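Local coordinates for protein spartin (Homo sapiens, PDB 4U7I) that serves as a lipophagy receptor and lipid transfer protein that helps degrade lipid droplets, and binds the ESCRT-III protein IST1 through its MIT domain, the part present here, at residues A5-I10 against E66-M71; Q42-L47 against Q80-R85. All coordinates share one frame; numbering follows the deposited sequence.

Contact 1: A5-I10 against E66-M71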
ATOM      1  N   ALA A   5       7.124  16.184  11.535  1.00 56.29           N
ATOM      2  CA  ALA A   5       6.944  16.221  10.089  1.00 49.64           C
ATOM      3  C   ALA A   5       7.138  14.845   9.449  1.00 49.42           C
ATOM      4  O   ALA A   5       6.615  14.571   8.368  1.00 44.26           O
ATOM      5  CB  ALA A   5       7.894  17.222   9.467  1.00 52.36           C
ATOM      6  N   GLU A   6       7.904  13.985  10.107  1.00 45.65           N
ATOM      7  CA  GLU A   6       8.121  12.651   9.574  1.00 42.72           C
ATOM      8  C   GLU A   6       6.830  11.849   9.661  1.00 40.32           C
ATOM      9  O   GLU A   6       6.569  10.997   8.815  1.00 38.93           O
ATOM     10  CB  GLU A   6       9.259  11.946  10.316  1.00 50.10           C
ATOM     11  CG  GLU A   6      10.652  12.479   9.967  1.00 54.95           C
ATOM     12  N   ILE A   7       6.011  12.133  10.672  1.00 33.84           N
ATOM     13  CA  ILE A   7       4.752  11.413  10.821  1.00 40.99           C
ATOM     14  C   ILE A   7       3.755  11.833   9.741  1.00 45.04           C
ATOM     15  O   ILE A   7       3.039  10.991   9.199  1.00 39.11           O
ATOM     16  CB  ILE A   7       4.137  11.613  12.224  1.00 38.19           C
ATOM     17  CG1 ILE A   7       5.050  10.999  13.288  1.00 32.04           C
ATOM     18  CG2 ILE A   7       2.764  10.966  12.316  1.00 41.38           C
ATOM     19  CD1 ILE A   7       4.552  11.174  14.710  1.00 44.20           C
ATOM     20  N   LYS A   8       3.709  13.118   9.392  1.00 40.44           N
ATOM     21  CA  LYS A   8       2.742  13.510   8.366  1.00 41.37           C
ATOM     22  C   LYS A   8       3.130  12.912   7.010  1.00 38.25           C
ATOM     23  O   LYS A   8       2.258  12.516   6.234  1.00 41.06           O
ATOM     24  CB  LYS A   8       2.591  15.035   8.284  1.00 50.89           C
ATOM     25  CG  LYS A   8       3.875  15.818   8.315  1.00 55.03           C
ATOM     26  CD  LYS A   8       3.609  17.307   8.501  1.00 54.07           C
ATOM     27  N   ILE A   9       4.428  12.798   6.737  1.00 38.22           N
ATOM     28  CA  ILE A   9       4.881  12.117   5.522  1.00 36.18           C
ATOM     29  C   ILE A   9       4.369  10.674   5.488  1.00 33.13           C
ATOM     30  O   ILE A   9       3.858  10.191   4.467  1.00 32.60           O
ATOM     31  CB  ILE A   9       6.419  12.109   5.408  1.00 36.56           C
ATOM     32  CG1 ILE A   9       6.928  13.494   5.026  1.00 36.80           C
ATOM     33  CG2 ILE A   9       6.874  11.081   4.373  1.00 36.30           C
ATOM     34  CD1 ILE A   9       8.423  13.642   5.172  1.00 48.66           C
ATOM     35  N   ILE A  10       4.494   9.985   6.610  1.00 31.42           N
ATOM     36  CA  ILE A  10       3.999   8.608   6.679  1.00 33.30           C
ATOM     37  C   ILE A  10       2.484   8.594   6.480  1.00 36.06           C
ATOM     38  O   ILE A  10       1.946   7.792   5.708  1.00 31.63           O
ATOM     39  CB  ILE A  10       4.377   7.947   8.020  1.00 28.22           C
ATOM     40  CG1 ILE A  10       5.877   7.675   8.055  1.00 26.42           C
ATOM     41  CG2 ILE A  10       3.611   6.636   8.230  1.00 29.22           C
ATOM     42  CD1 ILE A  10       6.427   7.391   9.479  1.00 24.93           C
ATOM     43  N   GLU A  66       3.613   5.623  17.476  1.00 30.49           N
ATOM     44  CA  GLU A  66       3.107   4.258  17.515  1.00 26.11           C
ATOM     45  C   GLU A  66       2.140   4.051  16.362  1.00 30.53           C
ATOM     46  O   GLU A  66       2.178   3.039  15.667  1.00 31.24           O
ATOM     47  CB  GLU A  66       2.429   3.981  18.847  1.00 28.58           C
ATOM     48  CG  GLU A  66       3.343   4.218  20.030  1.00 29.81           C
ATOM     49  CD  GLU A  66       2.578   4.420  21.315  1.00 35.33           C
ATOM     50  OE1 GLU A  66       1.342   4.225  21.308  1.00 35.64           O
ATOM     51  OE2 GLU A  66       3.213   4.773  22.329  1.00 34.52           O
ATOM     52  N   SER A  67       1.278   5.038  16.152  1.00 29.74           N
ATOM     53  CA  SER A  67       0.319   4.982  15.066  1.00 27.54           C
ATOM     54  C   SER A  67       1.042   4.963  13.719  1.00 30.67           C
ATOM     55  O   SER A  67       0.633   4.261  12.788  1.00 28.65           O
ATOM     56  CB  SER A  67      -0.639   6.172  15.147  1.00 33.35           C
ATOM     57  OG  SER A  67      -1.593   6.120  14.104  1.00 51.10           O
ATOM     58  N   ALA A  68       2.129   5.720  13.622  1.00 29.69           N
ATOM     59  CA  ALA A  68       2.896   5.787  12.380  1.00 27.02           C
ATOM     60  C   ALA A  68       3.557   4.446  12.087  1.00 31.13           C
ATOM     61  O   ALA A  68       3.558   3.970  10.950  1.00 27.44           O
ATOM     62  CB  ALA A  68       3.943   6.889  12.462  1.00 30.80           C
ATOM     63  N   ARG A  69       4.118   3.829  13.118  1.00 27.73           N
ATOM     64  CA  ARG A  69       4.724   2.516  12.922  1.00 24.65           C
ATOM     65  C   ARG A  69       3.673   1.537  12.422  1.00 27.54           C
ATOM     66  O   ARG A  69       3.938   0.743  11.516  1.00 30.66           O
ATOM     67  CB  ARG A  69       5.371   2.007  14.219  1.00 26.02           C
ATOM     68  CG  ARG A  69       6.679   2.723  14.547  1.00 28.94           C
ATOM     69  CD  ARG A  69       7.391   2.119  15.763  1.00 25.01           C
ATOM     70  NE  ARG A  69       6.757   2.432  17.042  1.00 27.43           N
ATOM     71  CZ  ARG A  69       7.056   3.498  17.778  1.00 30.85           C
ATOM     72  NH1 ARG A  69       7.988   4.350  17.366  1.00 31.92           N
ATOM     73  NH2 ARG A  69       6.436   3.711  18.935  1.00 30.51           N
ATOM     74  N   GLN A  70       2.475   1.591  12.989  1.00 25.87           N
ATOM     75  CA  GLN A  70       1.441   0.624  12.592  1.00 22.17           C
ATOM     76  C   GLN A  70       1.006   0.880  11.152  1.00 30.42           C
ATOM     77  O   GLN A  70       0.692  -0.053  10.398  1.00 25.80           O
ATOM     78  CB  GLN A  70       0.250   0.679  13.554  1.00 31.69           C
ATOM     79  CG  GLN A  70       0.633   0.245  14.975  1.00 37.96           C
ATOM     80  CD  GLN A  70      -0.551  -0.160  15.825  1.00 61.31           C
ATOM     81  OE1 GLN A  70      -1.701  -0.047  15.402  1.00 77.53           O
ATOM     82  NE2 GLN A  70      -0.273  -0.647  17.034  1.00 66.06           N
ATOM     83  N   MET A  71       1.002   2.144  10.758  1.00 25.03           N
ATOM     84  CA  MET A  71       0.737   2.467   9.363  1.00 23.78           C
ATOM     85  C   MET A  71       1.786   1.841   8.461  1.00 24.93           C
ATOM     86  O   MET A  71       1.469   1.319   7.390  1.00 29.40           O
ATOM     87  CB  MET A  71       0.706   3.977   9.154  1.00 27.03           C
ATOM     88  CG  MET A  71      -0.552   4.622   9.677  1.00 24.24           C
ATOM     89  SD  MET A  71      -0.603   6.366   9.219  1.00 32.08           S
ATOM     90  CE  MET A  71      -2.207   6.824   9.861  1.00 52.60           C
TER

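Contact 2: Q42-L47 against Q80-R85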
ATOM      1  N   GLN A  42       1.666   3.355  -9.130  1.00 26.79           N
ATOM      2  CA  GLN A  42       1.603   4.600  -8.375  1.00 27.98           C
ATOM      3  C   GLN A  42       1.517   4.285  -6.893  1.00 24.31           C
ATOM      4  O   GLN A  42       2.161   4.942  -6.078  1.00 29.08           O
ATOM      5  CB  GLN A  42       0.424   5.469  -8.816  1.00 26.59           C
ATOM      6  CG  GLN A  42       0.559   5.945 -10.242  1.00 29.60           C
ATOM      7  CD  GLN A  42      -0.547   6.881 -10.640  1.00 38.04           C
ATOM      8  OE1 GLN A  42      -0.637   8.001 -10.129  1.00 29.65           O
ATOM      9  NE2 GLN A  42      -1.409   6.429 -11.551  1.00 31.32           N
ATOM     10  N   GLY A  43       0.748   3.256  -6.545  1.00 24.49           N
ATOM     11  CA  GLY A  43       0.616   2.874  -5.152  1.00 25.27           C
ATOM     12  C   GLY A  43       1.957   2.450  -4.569  1.00 27.56           C
ATOM     13  O   GLY A  43       2.304   2.830  -3.451  1.00 24.86           O
ATOM     14  N   ILE A  44       2.719   1.673  -5.335  1.00 24.57           N
ATOM     15  CA  ILE A  44       4.049   1.231  -4.902  1.00 22.70           C
ATOM     16  C   ILE A  44       4.936   2.423  -4.540  1.00 26.92           C
ATOM     17  O   ILE A  44       5.633   2.387  -3.527  1.00 29.36           O
ATOM     18  CB  ILE A  44       4.722   0.358  -5.991  1.00 25.84           C
ATOM     19  CG1 ILE A  44       4.049  -1.015  -6.021  1.00 29.10           C
ATOM     20  CG2 ILE A  44       6.206   0.201  -5.717  1.00 27.40           C
ATOM     21  CD1 ILE A  44       4.488  -1.919  -7.162  1.00 29.15           C
ATOM     22  N   GLY A  45       4.883   3.488  -5.338  1.00 26.38           N
ATOM     23  CA  GLY A  45       5.692   4.669  -5.077  1.00 28.64           C
ATOM     24  C   GLY A  45       5.373   5.263  -3.716  1.00 32.65           C
ATOM     25  O   GLY A  45       6.269   5.583  -2.929  1.00 32.46           O
ATOM     26  N   HIS A  46       4.083   5.408  -3.433  1.00 28.59           N
ATOM     27  CA  HIS A  46       3.665   5.959  -2.149  1.00 25.64           C
ATOM     28  C   HIS A  46       3.998   5.013  -1.005  1.00 27.70           C
ATOM     29  O   HIS A  46       4.419   5.467   0.065  1.00 29.53           O
ATOM     30  CB  HIS A  46       2.172   6.271  -2.167  1.00 25.14           C
ATOM     31  CG  HIS A  46       1.799   7.274  -3.212  1.00 28.70           C
ATOM     32  ND1 HIS A  46       2.220   8.583  -3.159  1.00 36.32           N
ATOM     33  CD2 HIS A  46       1.078   7.155  -4.348  1.00 26.28           C
ATOM     34  CE1 HIS A  46       1.766   9.232  -4.216  1.00 36.84           C
ATOM     35  NE2 HIS A  46       1.071   8.389  -4.955  1.00 31.18           N
ATOM     36  N   LEU A  47       3.812   3.709  -1.211  1.00 26.47           N
ATOM     37  CA  LEU A  47       4.097   2.747  -0.138  1.00 22.73           C
ATOM     38  C   LEU A  47       5.576   2.814   0.226  1.00 30.24           C
ATOM     39  O   LEU A  47       5.947   2.870   1.406  1.00 28.46           O
ATOM     40  CB  LEU A  47       3.730   1.308  -0.541  1.00 20.42           C
ATOM     41  CG  LEU A  47       2.231   1.053  -0.722  1.00 22.80           C
ATOM     42  CD1 LEU A  47       2.018  -0.201  -1.529  1.00 23.66           C
ATOM     43  CD2 LEU A  47       1.569   0.926   0.638  1.00 25.50           C
ATOM     44  N   GLN A  80       4.029  -5.824  -0.419  1.00 30.76           N
ATOM     45  CA  GLN A  80       4.290  -7.197  -0.847  1.00 30.39           C
ATOM     46  C   GLN A  80       3.191  -7.696  -1.781  1.00 30.61           C
ATOM     47  O   GLN A  80       3.471  -8.223  -2.855  1.00 31.90           O
ATOM     48  CB  GLN A  80       4.401  -8.138   0.351  1.00 38.79           C
ATOM     49  CG  GLN A  80       5.514  -7.801   1.310  1.00 43.74           C
ATOM     50  CD  GLN A  80       5.441  -8.645   2.569  1.00 48.05           C
ATOM     51  OE1 GLN A  80       4.787  -9.691   2.592  1.00 53.42           O
ATOM     52  NE2 GLN A  80       6.101  -8.188   3.626  1.00 47.98           N
ATOM     53  N   ASN A  81       1.940  -7.516  -1.377  1.00 29.86           N
ATOM     54  CA  ASN A  81       0.813  -7.984  -2.195  1.00 28.68           C
ATOM     55  C   ASN A  81       0.716  -7.287  -3.553  1.00 26.37           C
ATOM     56  O   ASN A  81       0.461  -7.944  -4.569  1.00 25.04           O
ATOM     57  CB  ASN A  81      -0.502  -7.808  -1.441  1.00 31.08           C
ATOM     58  CG  ASN A  81      -0.569  -8.666  -0.191  1.00 38.14           C
ATOM     59  OD1 ASN A  81       0.082  -9.707  -0.110  1.00 35.36           O
ATOM     60  ND2 ASN A  81      -1.343  -8.228   0.791  1.00 33.85           N
ATOM     61  N   VAL A  82       0.910  -5.968  -3.571  1.00 22.79           N
ATOM     62  CA  VAL A  82       0.843  -5.210  -4.829  1.00 24.03           C
ATOM     63  C   VAL A  82       1.974  -5.624  -5.763  1.00 23.24           C
ATOM     64  O   VAL A  82       1.778  -5.802  -6.976  1.00 25.73           O
ATOM     65  CB  VAL A  82       0.910  -3.680  -4.592  1.00 25.95           C
ATOM     66  CG1 VAL A  82       0.922  -2.923  -5.916  1.00 26.69           C
ATOM     67  CG2 VAL A  82      -0.274  -3.221  -3.750  1.00 26.66           C
ATOM     68  N   ARG A  83       3.167  -5.798  -5.207  1.00 25.50           N
ATOM     69  CA  ARG A  83       4.299  -6.169  -6.044  1.00 27.61           C
ATOM     70  C   ARG A  83       4.088  -7.547  -6.675  1.00 27.67           C
ATOM     71  O   ARG A  83       4.442  -7.770  -7.840  1.00 25.91           O
ATOM     72  CB  ARG A  83       5.595  -6.115  -5.234  1.00 31.73           C
ATOM     73  CG  ARG A  83       6.154  -4.696  -5.150  1.00 29.63           C
ATOM     74  CD  ARG A  83       7.508  -4.626  -4.460  1.00 42.10           C
ATOM     75  NE  ARG A  83       8.286  -3.482  -4.939  1.00 53.72           N
ATOM     76  CZ  ARG A  83       9.320  -2.951  -4.293  1.00 51.73           C
ATOM     77  NH1 ARG A  83       9.705  -3.447  -3.123  1.00 53.87           N
ATOM     78  NH2 ARG A  83       9.969  -1.919  -4.820  1.00 45.73           N
ATOM     79  N   THR A  84       3.487  -8.458  -5.915  1.00 26.57           N
ATOM     80  CA  THR A  84       3.180  -9.788  -6.440  1.00 25.96           C
ATOM     81  C   THR A  84       2.169  -9.692  -7.582  1.00 28.26           C
ATOM     82  O   THR A  84       2.378 -10.248  -8.667  1.00 30.73           O
ATOM     83  CB  THR A  84       2.631 -10.700  -5.349  1.00 32.26           C
ATOM     84  OG1 THR A  84       3.672 -10.960  -4.396  1.00 33.96           O
ATOM     85  CG2 THR A  84       2.137 -12.014  -5.944  1.00 34.59           C
ATOM     86  N   ARG A  85       1.072  -8.983  -7.344  1.00 24.85           N
ATOM     87  CA  ARG A  85       0.023  -8.873  -8.361  1.00 24.15           C
ATOM     88  C   ARG A  85       0.545  -8.167  -9.607  1.00 25.84           C
ATOM     89  O   ARG A  85       0.217  -8.535 -10.740  1.00 25.65           O
ATOM     90  CB  ARG A  85      -1.194  -8.130  -7.801  1.00 23.36           C
ATOM     91  CG  ARG A  85      -2.355  -8.028  -8.782  1.00 27.74           C
ATOM     92  CD  ARG A  85      -2.844  -9.422  -9.200  1.00 27.92           C
ATOM     93  NE  ARG A  85      -3.990  -9.339 -10.110  1.00 29.72           N
ATOM     94  CZ  ARG A  85      -4.579 -10.394 -10.665  1.00 36.04           C
ATOM     95  NH1 ARG A  85      -4.121 -11.611 -10.409  1.00 42.07           N
ATOM     96  NH2 ARG A  85      -5.617 -10.235 -11.481  1.00 29.90           N
TER

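Contact 1: A5-I10 against E66-M71
The CA atoms of I7 and A68, 6.1 Å apart, are the nearest pair across two helical segments. The segments run in nearly the same direction: their axes diverge by 32° and come within 9.8 Å of each other. This parallel pairing of the first and third helices is a feature of the three-helix bundle of the MIT domain, and here it occurs at the end where both helices begin. No hydrogen bond crosses between the segments; the side-chain contacts are apolar, and one isoleucine methyl also rests on a backbone carbonyl oxygen. The small A68 side chain is consistent with the close approach, its CB pointing toward the facing helix and meeting isoleucines one turn apart. I7 brings its CG2 branch to 4.2 Å from A68 CB, while I10 reaches the same methyl with CD1 at 3.9 Å. Seen from A68 CB, those two approach directions are roughly at right angles. I10 does more than touch the alanine. Its chi1 of -71° sets CG2 anti to the backbone N, and from there I10 CG2 packs 3.8 Å from A68 O and 4.0 Å from M71 CB. Beyond CG, M71 is extended and continues to R11 and Y14 of helix 5-29. W65 packs on E6 and I7, and I53, from the connection that precedes helix 63-90, packs on E6, I9 and I10. R69 points away from helix 5-29 and ties that same connection to the helix start, its NH1 donating to the backbone oxygens of S55 and H60.

Contact 2: Q42-L47 against Q80-R85
I44 passes close to the flat guanidinium of R83, its CG2 approaching obliquely, 4.3 Å from R83 NE. On the far side of helix 33-51, the H46 ring meets that of F20 with their planes about 15° apart, which ties this helix to helix 5-29; H46 ND1 is also hydrogen-bonded to R49. The R83 side belongs to the antiparallel pairing of the second and third helices of the MIT three-helix bundle. The short axes make 150° and approach to 10.1 Å. The interface is apolar, without a hydrogen bond between the segments, and I44 is its principal side chain. Its CG1 meets V82 CG1 at 3.7 Å, the two side chains sliding past each other in opposite directions. V82 turns this branch to I44 by setting CG1 anti to its backbone nitrogen (chi1 177°). V82 CG2 lies 4.4 Å from L47 CD1, a looser touch one turn along helix 33-51. L79 and L86 extend the apolar surface around I44, while A17 and V21 of helix 5-29 pack on L47 and V82 respectively. The same part of helix 63-90, together with L47, also lines the site of the bound IST1 peptide, which packs an aromatic side chain on each of L47, V82 and R85, and a polar one on N81. R85 is fixed by a salt bridge from NE to D28 OD2, and Y40 packs against it. At the exposed border, R83 extends from CG to NE and crosses I44 at about a right angle, with its aliphatic root doing the touching: R83 CG is 3.8 Å from I44 CD1.

In the fold
From the N terminus, helix 5-29 supplies the first half of contact 1, helix 33-51 the first half of contact 2, and helix 63-90 the second half of both. Contact 1 closes a loop of 55 intervening residues, contact 2 one of 32. Because segment 42-47 falls inside the first loop and segment 80-85 beyond its end, the two contacts cross rather than nest. Their centres lie 18 Å apart and their nearest atoms about 6 Å, without touching. Helix 63-90 is thus held near its start by helix 5-29 in parallel, and further along by helix 33-51 in antiparallel fashion, joining all three helices into one bundle.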